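Local coordinates for thioredoxin domain-containing protein (Aeropyrum pernix, PDB 3HA9) that is of unconfirmed function but has a thioredoxin-like fold with a CxxC disulfide and probably acts as a thiol-disulfide oxidoreductase or antioxidant protein, at residues Thr148-Leu152 against Gly153-Ser157. Sequence-based numbering, arbitrary orientation. Where two conformers were deposited one is given.
Sequences TTPSL and GELES
S151 and E154 close a capping box at the start of helix 152-161, and the side chain of E154, followed outward, supplies most of the evidence. Its CB lies beside the carbonyl oxygen and the hydroxyl of S151. CG, turned anti to the carbonyl carbon (chi1 -58°), passes 3.0 Å from S151 OG, and the extended chain beyond it brings CD near both OG and the backbone N of S151. At the tip E154 OE2, which also approaches P150 CA, accepts from S151 N at 2.9 Å in a nearly straight bond (170° at the hydrogen). S151 N reaches OE2 from the anti side of the carboxylate, 26° out of its plane. The same OE2 takes only a weak bond from S151 OG, 3.4 Å away. The reciprocal half of the box runs from E154 N to S151 OG, 3.2 Å, with the hydroxyl held between the backbone N and carbonyl carbon of its own residue. A carboxylate placed at this helix end would probably interact favourably with the helix dipole. Regular helical bonding then takes over: L155 N donates to S151 O at 3.1 Å and E156 N to L152 O at 2.9 Å.

An apolar contact lies beside the box. P150 CG meets L155 CD2 at 3.7 Å, the two side chains crossing at a slant.

The turn links edge strand 143-148 to the C-terminal helix of the thioredoxin-like fold. P150 and L155 both pack on I134 of strand 133-138, while M55 and L62 of helix 52-65 touch P150 and L155 respectively. L152 reaches L58 and R61 of that same helix, at whose end K65 NZ forms a salt bridge with E156 OE2, while E156 OE1 hydrogen-bonds Y66 OH.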
loop_
_atom_site.group_PDB
_atom_site.type_symbol
_atom_site.label_atom_id
_atom_site.label_comp_id
_atom_site.label_asym_id
_atom_site.label_seq_id
_atom_site.Cartn_x
_atom_site.Cartn_y
_atom_site.Cartn_z
ATOM N N THR A 148 9.296 3.396 -6.176
ATOM C CA THR A 148 8.543 3.106 -7.393
ATOM C C THR A 148 9.110 1.874 -8.098
ATOM O O THR A 148 10.330 1.696 -8.183
ATOM C CB THR A 148 8.531 4.318 -8.353
ATOM O OG1 THR A 148 7.844 5.406 -7.731
ATOM C CG2 THR A 148 7.799 3.978 -9.626
ATOM N N THR A 149 8.198 1.021 -8.563
ATOM C CA THR A 149 8.517 -0.153 -9.386
ATOM C C THR A 149 9.822 -0.867 -8.989
ATOM O O THR A 149 10.774 -0.903 -9.784
ATOM C CB THR A 149 8.529 0.199 -10.910
ATOM O OG1 THR A 149 9.519 1.210 -11.172
ATOM C CG2 THR A 149 7.150 0.691 -11.371
ATOM N N PRO A 150 9.884 -1.420 -7.758
ATOM C CA PRO A 150 11.070 -2.219 -7.422
ATOM C C PRO A 150 11.115 -3.511 -8.236
ATOM O O PRO A 150 10.070 -4.033 -8.614
ATOM C CB PRO A 150 10.857 -2.551 -5.943
ATOM C CG PRO A 150 9.378 -2.460 -5.743
ATOM C CD PRO A 150 8.952 -1.324 -6.613
ATOM N N SER A 151 12.316 -4.024 -8.499
ATOM C CA SER A 151 12.460 -5.282 -9.220
ATOM C C SER A 151 12.170 -6.482 -8.317
ATOM O O SER A 151 12.139 -6.344 -7.093
ATOM C CB SER A 151 13.880 -5.400 -9.760
ATOM O OG SER A 151 14.796 -5.562 -8.688
ATOM N N LEU A 152 11.972 -7.658 -8.923
ATOM C CA LEU A 152 11.771 -8.896 -8.156
ATOM C C LEU A 152 12.953 -9.159 -7.222
ATOM O O LEU A 152 12.765 -9.550 -6.067
ATOM C CB LEU A 152 11.559 -10.108 -9.086
ATOM C CG LEU A 152 11.344 -11.465 -8.408
ATOM C CD1 LEU A 152 10.200 -11.400 -7.397
ATOM C CD2 LEU A 152 11.095 -12.580 -9.441
ATOM N N GLY A 153 14.164 -8.954 -7.745
ATOM C CA GLY A 153 15.390 -9.098 -6.973
ATOM C C GLY A 153 15.413 -8.233 -5.726
ATOM O O GLY A 153 15.814 -8.693 -4.650
ATOM N N GLU A 154 14.964 -6.981 -5.869
ATOM C CA GLU A 154 14.915 -6.039 -4.748
ATOM C C GLU A 154 13.917 -6.499 -3.696
ATOM O O GLU A 154 14.227 -6.505 -2.500
ATOM C CB GLU A 154 14.564 -4.629 -5.225
ATOM C CG GLU A 154 15.516 -4.062 -6.243
ATOM C CD GLU A 154 15.222 -2.620 -6.564
ATOM O OE1 GLU A 154 15.730 -1.750 -5.823
ATOM O OE2 GLU A 154 14.502 -2.350 -7.556
ATOM N N LEU A 155 12.729 -6.905 -4.146
ATOM C CA LEU A 155 11.685 -7.378 -3.240
ATOM C C LEU A 155 12.149 -8.627 -2.476
ATOM O O LEU A 155 12.021 -8.691 -1.254
ATOM C CB LEU A 155 10.393 -7.672 -4.012
ATOM C CG LEU A 155 9.685 -6.502 -4.698
ATOM C CD1 LEU A 155 8.618 -7.052 -5.654
ATOM C CD2 LEU A 155 9.060 -5.546 -3.689
ATOM N N GLU A 156 12.706 -9.600 -3.203
ATOM C CA GLU A 156 13.237 -10.824 -2.598
ATOM C C GLU A 156 14.272 -10.518 -1.517
ATOM O O GLU A 156 14.190 -11.053 -0.404
ATOM C CB GLU A 156 13.868 -11.740 -3.660
ATOM C CG GLU A 156 12.871 -12.628 -4.393
ATOM C CD GLU A 156 12.543 -13.935 -3.660
ATOM O OE1 GLU A 156 12.743 -14.034 -2.425
ATOM O OE2 GLU A 156 12.061 -14.870 -4.326
ATOM N N SER A 157 15.237 -9.668 -1.865
ATOM C CA SER A 157 16.296 -9.273 -0.937
ATOM C C SER A 157 15.708 -8.715 0.355
ATOM O O SER A 157 16.155 -9.057 1.446
ATOM C CB SER A 157 17.230 -8.247 -1.579
ATOM O OG SER A 157 18.110 -7.686 -0.617
#